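Local coordinates for protein nitrite transporter NirC (PDB 4FC4) that carries nitrite in and out across the bacterial cytoplasmic membrane, as a pentameric channel of the formate/nitrite transporter family, at residues B[1-9]-B[167-175]. Numbering follows the deposited sequence.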
ATOM      1  N   MET B   1      21.974  -8.812 -19.980  1.00 95.55           N
ATOM      2  CA  MET B   1      21.591  -7.883 -18.856  1.00 96.40           C
ATOM      3  C   MET B   1      22.489  -8.131 -17.645  1.00 89.80           C
ATOM      4  O   MET B   1      23.520  -8.809 -17.795  1.00 88.06           O
ATOM      5  CB  MET B   1      20.092  -8.004 -18.493  1.00 98.19           C
ATOM      6  CG  MET B   1      19.432  -9.332 -18.863  1.00 92.43           C
ATOM      7  SD  MET B   1      17.649  -9.279 -18.592  1.00 99.01           S
ATOM      8  CE  MET B   1      17.121  -8.075 -19.812  1.00 89.84           C
ATOM      9  N   PHE B   2      22.116  -7.576 -16.474  1.00 80.08           N
ATOM     10  CA  PHE B   2      22.881  -7.717 -15.185  1.00 68.48           C
ATOM     11  C   PHE B   2      24.312  -7.102 -15.039  1.00 65.23           C
ATOM     12  O   PHE B   2      24.845  -7.107 -13.924  1.00 66.17           O
ATOM     13  CB  PHE B   2      22.956  -9.186 -14.731  1.00 66.32           C
ATOM     14  CG  PHE B   2      21.719 -10.007 -15.037  1.00 66.40           C
ATOM     15  CD1 PHE B   2      20.438  -9.609 -14.570  1.00 60.77           C
ATOM     16  CD2 PHE B   2      21.833 -11.209 -15.743  1.00 61.90           C
ATOM     17  CE1 PHE B   2      19.319 -10.383 -14.815  1.00 55.99           C
ATOM     18  CE2 PHE B   2      20.707 -11.973 -15.989  1.00 62.06           C
ATOM     19  CZ  PHE B   2      19.452 -11.563 -15.535  1.00 57.57           C
ATOM     20  N   THR B   3      24.935  -6.610 -16.129  1.00 62.51           N
ATOM     21  CA  THR B   3      26.293  -6.022 -16.097  1.00 61.97           C
ATOM     22  C   THR B   3      26.373  -4.751 -15.242  1.00 58.67           C
ATOM     23  O   THR B   3      27.221  -4.653 -14.377  1.00 57.35           O
ATOM     24  CB  THR B   3      26.846  -5.719 -17.529  1.00 69.44           C
ATOM     25  OG1 THR B   3      26.984  -6.938 -18.268  1.00 70.43           O
ATOM     26  CG2 THR B   3      28.200  -4.997 -17.501  1.00 65.53           C
ATOM     27  N   ASP B   4      25.507  -3.778 -15.476  1.00 57.24           N
ATOM     28  CA  ASP B   4      25.396  -2.661 -14.544  1.00 58.68           C
ATOM     29  C   ASP B   4      25.215  -3.004 -13.088  1.00 54.94           C
ATOM     30  O   ASP B   4      25.854  -2.382 -12.271  1.00 57.86           O
ATOM     31  CB  ASP B   4      24.340  -1.668 -14.985  1.00 65.92           C
ATOM     32  CG  ASP B   4      24.627  -1.140 -16.377  1.00 79.08           C
ATOM     33  OD1 ASP B   4      25.808  -0.767 -16.653  1.00 86.10           O
ATOM     34  OD2 ASP B   4      23.692  -1.133 -17.207  1.00 79.44           O
ATOM     35  N   THR B   5      24.380  -3.982 -12.741  1.00 53.36           N
ATOM     36  CA  THR B   5      24.137  -4.297 -11.319  1.00 49.25           C
ATOM     37  C   THR B   5      25.368  -4.881 -10.695  1.00 48.83           C
ATOM     38  O   THR B   5      25.758  -4.514  -9.574  1.00 48.98           O
ATOM     39  CB  THR B   5      22.983  -5.286 -11.139  1.00 48.48           C
ATOM     40  OG1 THR B   5      21.872  -4.809 -11.883  1.00 50.48           O
ATOM     41  CG2 THR B   5      22.552  -5.397  -9.685  1.00 43.66           C
ATOM     42  N   ILE B   6      25.975  -5.799 -11.436  1.00 49.85           N
ATOM     43  CA  ILE B   6      27.202  -6.409 -11.036  1.00 50.32           C
ATOM     44  C   ILE B   6      28.292  -5.364 -10.807  1.00 51.54           C
ATOM     45  O   ILE B   6      28.928  -5.371  -9.751  1.00 51.12           O
ATOM     46  CB  ILE B   6      27.603  -7.524 -12.017  1.00 55.21           C
ATOM     47  CG1 ILE B   6      26.754  -8.773 -11.716  1.00 53.48           C
ATOM     48  CG2 ILE B   6      29.091  -7.884 -11.911  1.00 51.05           C
ATOM     49  CD1 ILE B   6      26.593  -9.622 -12.953  1.00 55.58           C
ATOM     50  N   ASN B   7      28.461  -4.429 -11.734  1.00 51.51           N
ATOM     51  CA  ASN B   7      29.472  -3.365 -11.539  1.00 52.66           C
ATOM     52  C   ASN B   7      29.213  -2.486 -10.345  1.00 53.22           C
ATOM     53  O   ASN B   7      30.155  -2.137  -9.655  1.00 57.72           O
ATOM     54  CB  ASN B   7      29.695  -2.520 -12.784  1.00 53.07           C
ATOM     55  CG  ASN B   7      30.363  -3.306 -13.897  1.00 56.70           C
ATOM     56  OD1 ASN B   7      30.129  -3.036 -15.070  1.00 60.28           O
ATOM     57  ND2 ASN B   7      31.165  -4.309 -13.536  1.00 55.44           N
ATOM     58  N   LYS B   8      27.947  -2.146 -10.094  1.00 50.33           N
ATOM     59  CA  LYS B   8      27.562  -1.508  -8.843  1.00 49.59           C
ATOM     60  C   LYS B   8      27.924  -2.293  -7.571  1.00 48.96           C
ATOM     61  O   LYS B   8      28.450  -1.708  -6.615  1.00 50.99           O
ATOM     62  CB  LYS B   8      26.079  -1.164  -8.865  1.00 49.82           C
ATOM     63  CG  LYS B   8      25.757   0.194  -9.471  1.00 50.60           C
ATOM     64  CD  LYS B   8      24.526   0.140 -10.378  1.00 52.08           C
ATOM     65  CE  LYS B   8      23.553   1.258 -10.047  1.00 54.04           C
ATOM     66  NZ  LYS B   8      22.417   1.123 -10.991  1.00 57.70           N
ATOM     67  N   CYS B   9      27.690  -3.611  -7.562  1.00 47.20           N
ATOM     68  CA  CYS B   9      28.100  -4.441  -6.416  1.00 46.98           C
ATOM     69  C   CYS B   9      29.600  -4.489  -6.219  1.00 49.41           C
ATOM     70  O   CYS B   9      30.116  -4.430  -5.101  1.00 49.60           O
ATOM     71  CB  CYS B   9      27.618  -5.853  -6.603  1.00 48.92           C
ATOM     72  SG  CYS B   9      25.833  -6.018  -6.571  1.00 51.70           S
ATOM     73  N   ALA B 167      16.540  -9.201  -2.124  1.00 41.30           N
ATOM     74  CA  ALA B 167      15.987  -7.905  -1.801  1.00 37.13           C
ATOM     75  C   ALA B 167      17.050  -6.841  -2.092  1.00 38.45           C
ATOM     76  O   ALA B 167      16.775  -5.813  -2.699  1.00 38.18           O
ATOM     77  CB  ALA B 167      15.560  -7.884  -0.343  1.00 37.24           C
ATOM     78  N   ILE B 168      18.292  -7.118  -1.721  1.00 39.24           N
ATOM     79  CA  ILE B 168      19.353  -6.133  -1.937  1.00 38.42           C
ATOM     80  C   ILE B 168      19.586  -5.865  -3.413  1.00 40.31           C
ATOM     81  O   ILE B 168      19.676  -4.705  -3.853  1.00 44.29           O
ATOM     82  CB  ILE B 168      20.645  -6.588  -1.264  1.00 37.79           C
ATOM     83  CG1 ILE B 168      20.426  -6.584   0.271  1.00 34.67           C
ATOM     84  CG2 ILE B 168      21.750  -5.701  -1.731  1.00 37.27           C
ATOM     85  CD1 ILE B 168      21.500  -7.306   1.031  1.00 32.55           C
ATOM     86  N   TRP B 169      19.629  -6.962  -4.164  1.00 41.89           N
ATOM     87  CA  TRP B 169      19.721  -6.999  -5.611  1.00 41.80           C
ATOM     88  C   TRP B 169      18.619  -6.203  -6.264  1.00 41.80           C
ATOM     89  O   TRP B 169      18.892  -5.283  -7.065  1.00 43.06           O
ATOM     90  CB  TRP B 169      19.622  -8.452  -6.041  1.00 42.31           C
ATOM     91  CG  TRP B 169      19.838  -8.719  -7.518  1.00 42.36           C
ATOM     92  CD1 TRP B 169      18.874  -9.010  -8.473  1.00 41.50           C
ATOM     93  CD2 TRP B 169      21.118  -8.750  -8.237  1.00 43.14           C
ATOM     94  NE1 TRP B 169      19.452  -9.197  -9.706  1.00 44.28           N
ATOM     95  CE2 TRP B 169      20.794  -9.054  -9.632  1.00 45.64           C
ATOM     96  CE3 TRP B 169      22.452  -8.547  -7.875  1.00 42.84           C
ATOM     97  CZ2 TRP B 169      21.777  -9.144 -10.615  1.00 49.37           C
ATOM     98  CZ3 TRP B 169      23.432  -8.638  -8.860  1.00 45.52           C
ATOM     99  CH2 TRP B 169      23.112  -8.932 -10.203  1.00 49.12           C
ATOM    100  N   MET B 170      17.370  -6.565  -5.969  1.00 40.77           N
ATOM    101  CA  MET B 170      16.221  -5.874  -6.580  1.00 41.45           C
ATOM    102  C   MET B 170      16.184  -4.388  -6.230  1.00 40.12           C
ATOM    103  O   MET B 170      15.797  -3.566  -7.039  1.00 39.82           O
ATOM    104  CB  MET B 170      14.908  -6.545  -6.212  1.00 39.12           C
ATOM    105  CG  MET B 170      14.701  -7.944  -6.768  1.00 41.90           C
ATOM    106  SD  MET B 170      13.070  -8.522  -6.269  1.00 47.12           S
ATOM    107  CE  MET B 170      12.098  -7.793  -7.540  1.00 52.92           C
ATOM    108  N   ALA B 171      16.559  -4.063  -4.991  1.00 42.47           N
ATOM    109  CA  ALA B 171      16.685  -2.661  -4.558  1.00 39.87           C
ATOM    110  C   ALA B 171      17.718  -1.923  -5.394  1.00 40.91           C
ATOM    111  O   ALA B 171      17.454  -0.808  -5.843  1.00 44.41           O
ATOM    112  CB  ALA B 171      17.024  -2.575  -3.083  1.00 32.84           C
ATOM    113  N   ILE B 172      18.859  -2.563  -5.680  1.00 42.50           N
ATOM    114  CA  ILE B 172      19.853  -1.909  -6.533  1.00 42.54           C
ATOM    115  C   ILE B 172      19.324  -1.613  -7.932  1.00 47.63           C
ATOM    116  O   ILE B 172      19.688  -0.588  -8.522  1.00 49.33           O
ATOM    117  CB  ILE B 172      21.171  -2.673  -6.594  1.00 45.75           C
ATOM    118  CG1 ILE B 172      21.919  -2.484  -5.287  1.00 44.03           C
ATOM    119  CG2 ILE B 172      22.051  -2.158  -7.728  1.00 42.73           C
ATOM    120  CD1 ILE B 172      23.084  -3.434  -5.136  1.00 48.97           C
ATOM    121  N   ARG B 173      18.444  -2.489  -8.440  1.00 49.17           N
ATOM    122  CA  ARG B 173      17.908  -2.431  -9.816  1.00 45.15           C
ATOM    123  C   ARG B 173      16.647  -1.570 -10.008  1.00 45.88           C
ATOM    124  O   ARG B 173      16.129  -1.442 -11.125  1.00 46.42           O
ATOM    125  CB  ARG B 173      17.636  -3.852 -10.254  1.00 43.95           C
ATOM    126  CG  ARG B 173      18.952  -4.619 -10.399  1.00 46.97           C
ATOM    127  CD  ARG B 173      18.718  -6.107 -10.529  1.00 46.47           C
ATOM    128  NE  ARG B 173      17.867  -6.448 -11.671  1.00 48.57           N
ATOM    129  CZ  ARG B 173      18.307  -6.561 -12.921  1.00 48.74           C
ATOM    130  NH1 ARG B 173      19.574  -6.347 -13.167  1.00 47.21           N
ATOM    131  NH2 ARG B 173      17.473  -6.883 -13.920  1.00 50.90           N
ATOM    132  N   THR B 174      16.156  -1.014  -8.914  1.00 45.28           N
ATOM    133  CA  THR B 174      14.952  -0.151  -8.902  1.00 50.64           C
ATOM    134  C   THR B 174      15.201   1.188  -8.187  1.00 46.83           C
ATOM    135  O   THR B 174      16.241   1.397  -7.548  1.00 47.64           O
ATOM    136  CB  THR B 174      13.726  -0.878  -8.242  1.00 49.29           C
ATOM    137  OG1 THR B 174      14.054  -1.357  -6.914  1.00 44.80           O
ATOM    138  CG2 THR B 174      13.284  -2.075  -9.138  1.00 46.14           C
ATOM    139  N   GLU B 175      14.214   2.055  -8.271  1.00 47.57           N
ATOM    140  CA  GLU B 175      14.250   3.421  -7.717  1.00 50.16           C
ATOM    141  C   GLU B 175      13.134   3.665  -6.677  1.00 49.91           C
ATOM    142  O   GLU B 175      12.109   2.982  -6.648  1.00 52.87           O
ATOM    143  CB  GLU B 175      14.118   4.405  -8.890  1.00 56.73           C
ATOM    144  CG  GLU B 175      15.323   5.309  -9.216  1.00 69.42           C
ATOM    145  CD  GLU B 175      16.707   4.740  -8.861  1.00 69.15           C
ATOM    146  OE1 GLU B 175      17.358   4.211  -9.780  1.00 67.87           O
ATOM    147  OE2 GLU B 175      17.154   4.846  -7.688  1.00 61.09           O
TER
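T5 meets W169 and R173 with its two branches. Its methyl CG2 sits over one face of the indole, 3.5 Å from the centroid of the six-membered ring and almost straight above it. This is a CH-pi contact. R173 CD lies over the same face, near the rim.

The hydroxyl of T5 takes the other job. R173 NH1 donates to T5 OG1 at 3.0 Å. The bond is bent, with an N-H...O angle of 143°, and OG1 lies a little out of the guanidinium plane. OG1 is anti to the carbonyl carbon of T5 (chi1 -50°), which turns it to R173 while CG2 faces the indole. The arginine chain bends at chi3, and this brings its guanidinium back to T5 and F2. R173 NH1 also approaches the edge of the F2 ring, 3.7 Å from F2 CD1. R173 NE and W169 NE1 hydrogen-bond to the carbonyl oxygens of I74 and A75 of the second subunit.

Apolar contacts flank T5 and the indole. I6 CG1 touches the indole edge, 3.9 Å from W169 CH2. C9 SG lies obliquely to the same ring in a sulfur-aromatic contact, and is 4.0 Å from I172 CD1. I172 CG2 meets T5 CG2 at 3.8 Å.

The contact joins the start of helix 3-22 to the end of helix 150-172, a predicted transmembrane helix. It thus places the N-terminal helix beside a subunit interface of the pentamer. The axes of segments 3-9 and 167-172 cross at 111° and come no closer than 10.6 Å, so side chains bridge the gap. Y245 of helix 219-248 stacks on W169 and meets F2 edge-to-face. F86 of helix 80-93 packs against C9 and I172.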